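Local structure of nisin biosynthesis protein NisC (Lactococcus lactis subsp. lactis, 2G0D) at residues L105-V117 with I143-Y155. The protein is the zinc-dependent cyclase of nisin biosynthesis, forming the thioether rings of this lantibiotic from dehydrated precursor peptide. Numbering follows the deposited sequence.
Sequences LLDSLNRYIEYFV and ILSYLLLINDEQY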
loop_
_atom_site.group_PDB
_atom_site.type_symbol
_atom_site.label_atom_id
_atom_site.label_comp_id
_atom_site.label_asym_id
_atom_site.label_seq_id
_atom_site.Cartn_x
_atom_site.Cartn_y
_atom_site.Cartn_z
ATOM N N LEU A 105 -12.210 -20.765 0.196
ATOM C CA LEU A 105 -11.121 -20.159 -0.565
ATOM C C LEU A 105 -10.196 -19.314 0.315
ATOM O O LEU A 105 -8.980 -19.418 0.208
ATOM C CB LEU A 105 -11.672 -19.329 -1.732
ATOM C CG LEU A 105 -10.663 -18.672 -2.690
ATOM C CD1 LEU A 105 -9.621 -19.705 -3.243
ATOM C CD2 LEU A 105 -11.379 -17.959 -3.831
ATOM N N LEU A 106 -10.767 -18.477 1.178
ATOM C CA LEU A 106 -9.962 -17.605 2.055
ATOM C C LEU A 106 -9.067 -18.419 3.019
ATOM O O LEU A 106 -7.903 -18.082 3.207
ATOM C CB LEU A 106 -10.856 -16.620 2.824
ATOM C CG LEU A 106 -11.401 -15.437 1.990
ATOM C CD1 LEU A 106 -12.631 -14.770 2.622
ATOM C CD2 LEU A 106 -10.292 -14.393 1.789
ATOM N N ASP A 107 -9.618 -19.491 3.598
ATOM C CA ASP A 107 -8.863 -20.401 4.474
ATOM C C ASP A 107 -7.651 -21.028 3.786
ATOM O O ASP A 107 -6.569 -21.072 4.364
ATOM C CB ASP A 107 -9.777 -21.503 5.045
ATOM C CG ASP A 107 -10.741 -20.979 6.095
ATOM O OD1 ASP A 107 -10.539 -19.844 6.599
ATOM O OD2 ASP A 107 -11.712 -21.693 6.415
ATOM N N SER A 108 -7.846 -21.497 2.554
ATOM C CA SER A 108 -6.756 -22.004 1.715
ATOM C C SER A 108 -5.694 -20.954 1.485
ATOM O O SER A 108 -4.497 -21.213 1.637
ATOM C CB SER A 108 -7.281 -22.446 0.354
ATOM O OG SER A 108 -8.292 -23.399 0.532
ATOM N N LEU A 109 -6.141 -19.774 1.090
ATOM C CA LEU A 109 -5.222 -18.656 0.864
ATOM C C LEU A 109 -4.421 -18.348 2.119
ATOM O O LEU A 109 -3.217 -18.208 2.051
ATOM C CB LEU A 109 -5.971 -17.424 0.338
ATOM C CG LEU A 109 -6.521 -17.566 -1.082
ATOM C CD1 LEU A 109 -7.567 -16.518 -1.364
ATOM C CD2 LEU A 109 -5.400 -17.534 -2.122
ATOM N N ASN A 110 -5.094 -18.272 3.262
ATOM C CA ASN A 110 -4.452 -17.973 4.555
ATOM C C ASN A 110 -3.396 -18.997 4.986
ATOM O O ASN A 110 -2.302 -18.638 5.436
ATOM C CB ASN A 110 -5.518 -17.822 5.643
ATOM C CG ASN A 110 -6.405 -16.590 5.441
ATOM O OD1 ASN A 110 -6.063 -15.687 4.681
ATOM N ND2 ASN A 110 -7.546 -16.551 6.139
ATOM N N ARG A 111 -3.731 -20.285 4.850
ATOM C CA ARG A 111 -2.787 -21.354 5.151
ATOM C C ARG A 111 -1.606 -21.300 4.190
ATOM O O ARG A 111 -0.459 -21.430 4.604
ATOM C CB ARG A 111 -3.474 -22.742 5.127
ATOM C CG ARG A 111 -4.613 -22.930 6.174
ATOM C CD ARG A 111 -4.535 -21.962 7.417
ATOM N NE ARG A 111 -5.477 -22.349 8.470
ATOM C CZ ARG A 111 -5.139 -22.844 9.663
ATOM N NH1 ARG A 111 -3.861 -22.981 10.025
ATOM N NH2 ARG A 111 -6.094 -23.195 10.522
ATOM N N TYR A 112 -1.863 -21.065 2.911
ATOM C CA TYR A 112 -0.747 -20.887 1.997
ATOM C C TYR A 112 0.107 -19.682 2.405
ATOM O O TYR A 112 1.336 -19.766 2.415
ATOM C CB TYR A 112 -1.163 -20.816 0.507
ATOM C CG TYR A 112 0.018 -20.372 -0.356
ATOM C CD1 TYR A 112 1.067 -21.252 -0.686
ATOM C CD2 TYR A 112 0.125 -19.055 -0.770
ATOM C CE1 TYR A 112 2.166 -20.804 -1.456
ATOM C CE2 TYR A 112 1.204 -18.617 -1.517
ATOM C CZ TYR A 112 2.211 -19.469 -1.850
ATOM O OH TYR A 112 3.254 -18.950 -2.600
ATOM N N ILE A 113 -0.544 -18.571 2.758
ATOM C CA ILE A 113 0.185 -17.374 3.163
ATOM C C ILE A 113 1.090 -17.627 4.369
ATOM O O ILE A 113 2.258 -17.225 4.353
ATOM C CB ILE A 113 -0.746 -16.162 3.459
ATOM C CG1 ILE A 113 -1.385 -15.627 2.164
ATOM C CG2 ILE A 113 0.062 -15.047 4.132
ATOM C CD1 ILE A 113 -2.642 -14.734 2.368
ATOM N N GLU A 114 0.547 -18.272 5.407
ATOM C CA GLU A 114 1.315 -18.612 6.592
ATOM C C GLU A 114 2.495 -19.535 6.270
ATOM O O GLU A 114 3.611 -19.285 6.728
ATOM C CB GLU A 114 0.430 -19.255 7.671
ATOM C CG GLU A 114 1.220 -19.715 8.910
ATOM C CD GLU A 114 0.367 -19.848 10.161
ATOM O OE1 GLU A 114 -0.883 -19.923 10.065
ATOM O OE2 GLU A 114 0.958 -19.858 11.256
ATOM N N TYR A 115 2.241 -20.596 5.503
ATOM C CA TYR A 115 3.320 -21.429 4.918
ATOM C C TYR A 115 4.365 -20.576 4.160
ATOM O O TYR A 115 5.567 -20.692 4.412
ATOM C CB TYR A 115 2.769 -22.508 3.961
ATOM C CG TYR A 115 3.842 -23.032 3.019
ATOM C CD1 TYR A 115 4.894 -23.809 3.503
ATOM C CD2 TYR A 115 3.833 -22.713 1.660
ATOM C CE1 TYR A 115 5.894 -24.277 2.669
ATOM C CE2 TYR A 115 4.852 -23.192 0.799
ATOM C CZ TYR A 115 5.872 -23.967 1.322
ATOM O OH TYR A 115 6.878 -24.442 0.511
ATOM N N PHE A 116 3.895 -19.747 3.226
ATOM C CA PHE A 116 4.776 -18.882 2.436
ATOM C C PHE A 116 5.667 -17.984 3.301
ATOM O O PHE A 116 6.890 -17.911 3.097
ATOM C CB PHE A 116 3.984 -18.023 1.445
ATOM C CG PHE A 116 4.835 -17.002 0.721
ATOM C CD1 PHE A 116 5.655 -17.391 -0.341
ATOM C CD2 PHE A 116 4.852 -15.667 1.134
ATOM C CE1 PHE A 116 6.470 -16.455 -0.997
ATOM C CE2 PHE A 116 5.664 -14.714 0.475
ATOM C CZ PHE A 116 6.465 -15.105 -0.589
ATOM N N VAL A 117 5.061 -17.296 4.264
ATOM C CA VAL A 117 5.823 -16.380 5.106
ATOM C C VAL A 117 6.862 -17.127 5.952
ATOM O O VAL A 117 8.034 -16.767 5.976
ATOM C CB VAL A 117 4.885 -15.498 5.979
ATOM C CG1 VAL A 117 5.668 -14.720 7.020
ATOM C CG2 VAL A 117 4.110 -14.536 5.092
ATOM N N ILE A 143 1.930 -8.066 3.306
ATOM C CA ILE A 143 1.252 -9.297 3.762
ATOM C C ILE A 143 0.632 -9.111 5.144
ATOM O O ILE A 143 -0.521 -9.485 5.351
ATOM C CB ILE A 143 2.197 -10.522 3.729
ATOM C CG1 ILE A 143 2.462 -10.932 2.277
ATOM C CG2 ILE A 143 1.615 -11.713 4.532
ATOM C CD1 ILE A 143 3.523 -12.075 2.095
ATOM N N LEU A 144 1.388 -8.514 6.068
ATOM C CA LEU A 144 0.902 -8.208 7.423
ATOM C C LEU A 144 -0.319 -7.271 7.400
ATOM O O LEU A 144 -1.233 -7.397 8.201
ATOM C CB LEU A 144 2.061 -7.644 8.261
ATOM C CG LEU A 144 1.874 -7.369 9.768
ATOM C CD1 LEU A 144 1.328 -8.601 10.517
ATOM C CD2 LEU A 144 3.160 -6.911 10.370
ATOM N N SER A 145 -0.344 -6.344 6.454
ATOM C CA SER A 145 -1.479 -5.404 6.317
ATOM C C SER A 145 -2.785 -6.181 6.180
ATOM O O SER A 145 -3.766 -5.907 6.892
ATOM C CB SER A 145 -1.298 -4.496 5.100
ATOM O OG SER A 145 -2.289 -3.477 5.111
ATOM N N TYR A 146 -2.782 -7.146 5.251
ATOM C CA TYR A 146 -3.888 -8.080 5.072
ATOM C C TYR A 146 -4.119 -8.945 6.317
ATOM O O TYR A 146 -5.259 -9.039 6.795
ATOM C CB TYR A 146 -3.706 -8.994 3.840
ATOM C CG TYR A 146 -4.671 -10.172 3.875
ATOM C CD1 TYR A 146 -6.029 -10.003 3.581
ATOM C CD2 TYR A 146 -4.233 -11.443 4.234
ATOM C CE1 TYR A 146 -6.926 -11.077 3.654
ATOM C CE2 TYR A 146 -5.123 -12.527 4.321
ATOM C CZ TYR A 146 -6.472 -12.335 4.045
ATOM O OH TYR A 146 -7.353 -13.409 4.111
ATOM N N LEU A 147 -3.058 -9.566 6.837
ATOM C CA LEU A 147 -3.191 -10.482 8.001
ATOM C C LEU A 147 -3.879 -9.840 9.189
ATOM O O LEU A 147 -4.712 -10.484 9.817
ATOM C CB LEU A 147 -1.844 -11.112 8.416
ATOM C CG LEU A 147 -1.231 -12.083 7.386
ATOM C CD1 LEU A 147 0.213 -12.453 7.793
ATOM C CD2 LEU A 147 -2.079 -13.341 7.196
ATOM N N LEU A 148 -3.575 -8.552 9.452
ATOM C CA LEU A 148 -4.118 -7.825 10.605
ATOM C C LEU A 148 -5.636 -7.559 10.574
ATOM O O LEU A 148 -6.231 -7.170 11.592
ATOM C CB LEU A 148 -3.341 -6.522 10.849
ATOM C CG LEU A 148 -1.912 -6.748 11.364
ATOM C CD1 LEU A 148 -1.101 -5.471 11.207
ATOM C CD2 LEU A 148 -1.882 -7.241 12.834
ATOM N N LEU A 149 -6.256 -7.812 9.432
ATOM C CA LEU A 149 -7.713 -7.811 9.309
ATOM C C LEU A 149 -8.360 -9.118 9.779
ATOM O O LEU A 149 -9.572 -9.170 9.922
ATOM C CB LEU A 149 -8.113 -7.586 7.840
ATOM C CG LEU A 149 -7.826 -6.203 7.226
ATOM C CD1 LEU A 149 -8.146 -6.273 5.736
ATOM C CD2 LEU A 149 -8.647 -5.084 7.946
ATOM N N ILE A 150 -7.572 -10.180 9.950
ATOM C CA ILE A 150 -8.124 -11.437 10.438
ATOM C C ILE A 150 -8.056 -11.459 11.964
ATOM O O ILE A 150 -6.973 -11.370 12.545
ATOM C CB ILE A 150 -7.369 -12.678 9.863
ATOM C CG1 ILE A 150 -7.233 -12.609 8.334
ATOM C CG2 ILE A 150 -8.062 -13.966 10.271
ATOM C CD1 ILE A 150 -6.249 -13.645 7.789
ATOM N N ASN A 151 -9.211 -11.600 12.610
ATOM C CA ASN A 151 -9.257 -11.622 14.079
ATOM C C ASN A 151 -9.041 -13.007 14.707
ATOM O O ASN A 151 -8.860 -13.124 15.906
ATOM C CB ASN A 151 -10.542 -10.963 14.607
ATOM C CG ASN A 151 -10.682 -9.508 14.164
ATOM O OD1 ASN A 151 -11.702 -9.131 13.591
ATOM N ND2 ASN A 151 -9.660 -8.695 14.409
ATOM N N ASP A 152 -9.050 -14.046 13.892
ATOM C CA ASP A 152 -8.777 -15.417 14.349
ATOM C C ASP A 152 -7.418 -15.501 15.058
ATOM O O ASP A 152 -6.384 -15.227 14.435
ATOM C CB ASP A 152 -8.806 -16.350 13.146
ATOM C CG ASP A 152 -8.798 -17.822 13.528
ATOM O OD1 ASP A 152 -8.505 -18.171 14.698
ATOM O OD2 ASP A 152 -9.071 -18.639 12.626
ATOM N N GLU A 153 -7.422 -15.893 16.344
ATOM C CA GLU A 153 -6.184 -15.932 17.147
ATOM C C GLU A 153 -5.129 -16.973 16.703
ATOM O O GLU A 153 -3.972 -16.919 17.142
ATOM C CB GLU A 153 -6.476 -16.026 18.665
ATOM C CG GLU A 153 -6.570 -17.424 19.257
ATOM C CD GLU A 153 -6.730 -17.409 20.794
ATOM O OE1 GLU A 153 -5.897 -18.025 21.516
ATOM O OE2 GLU A 153 -7.696 -16.783 21.284
ATOM N N GLN A 154 -5.512 -17.894 15.822
ATOM C CA GLN A 154 -4.560 -18.877 15.291
ATOM C C GLN A 154 -3.425 -18.208 14.481
ATOM O O GLN A 154 -2.370 -18.807 14.279
ATOM C CB GLN A 154 -5.282 -19.954 14.462
ATOM C CG GLN A 154 -5.913 -19.440 13.161
ATOM C CD GLN A 154 -6.306 -20.572 12.214
ATOM O OE1 GLN A 154 -5.470 -21.405 11.856
ATOM N NE2 GLN A 154 -7.566 -20.601 11.796
ATOM N N TYR A 155 -3.631 -16.955 14.059
ATOM C CA TYR A 155 -2.617 -16.232 13.275
ATOM C C TYR A 155 -1.742 -15.294 14.114
ATOM O O TYR A 155 -0.905 -14.551 13.581
ATOM C CB TYR A 155 -3.266 -15.540 12.095
ATOM C CG TYR A 155 -3.946 -16.525 11.154
ATOM C CD1 TYR A 155 -3.200 -17.535 10.503
ATOM C CD2 TYR A 155 -5.325 -16.482 10.944
ATOM C CE1 TYR A 155 -3.815 -18.452 9.650
ATOM C CE2 TYR A 155 -5.949 -17.394 10.100
ATOM C CZ TYR A 155 -5.184 -18.373 9.454
ATOM O OH TYR A 155 -5.789 -19.272 8.604
HETATM O O HOH W 1 -8.273 -18.834 8.083
HETATM O O HOH W 2 -9.652 -14.650 5.740
HETATM O O HOH W 3 0.330 -18.474 13.448
HETATM O O HOH W 4 -2.333 -20.703 12.202
#
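Asn110 and Ile113 of helix 105-117 face Leu147 and Ile143 of helix 140-147; the axes of the two segments approach to 12.0 Å at 140°, closer to antiparallel than to perpendicular. Beyond Leu147 a type I turn to Ile150 leads into a loop that returns along the first helix and brings Tyr155, at the N-cap of helix 156-168, beside Glu114. Asn110 is the polar centre. Its OD1 takes the Tyr146 hydroxyl hydrogen at 2.7 Å, on a lone pair in the carbonyl plane and at the edge of the phenol ring; amide and ring planes lie 42° apart. The ND2 gives one hydrogen to each of two waters, so oxygen and nitrogen of this buried amide both have partners. One water also bonds Tyr146 OH; the other joins Asp107 OD1 to Tyr155 OH. Ile150 CD1 closes on the same amide, 3.6 Å from Asn110 ND2. Further along helix 105-117, Ile113 CG2 meets Ile143 CG2 at 3.7 Å, the two side chains lying alongside with opposite headings, and Ile113 CD1 lies obliquely against the Tyr146 ring. Ile143 CG1 stands anti to its carbonyl carbon (chi1 -72°), and the chain carries CD1 to the ring edge of Phe116, 3.8 Å from CE2. Glu114, extended, sets OE1 at the edge of the Tyr155 ring, 3.3 Å from CE1, and a water on OE2 reaches Gln154 O. In the loop Asp152 OD1 accepts from Gln154 N in an Asx turn, while Gln154 CG lies over the Tyr155 ring. Within the alpha toroid of this LanC-like cyclase, the contact joins helix 100-122 to helix 140-147; Ala89 and Ile92 of helix 85-92 touch Tyr146 and Leu106, and helix 156-168 packs Ile162 against Val117 and Leu147.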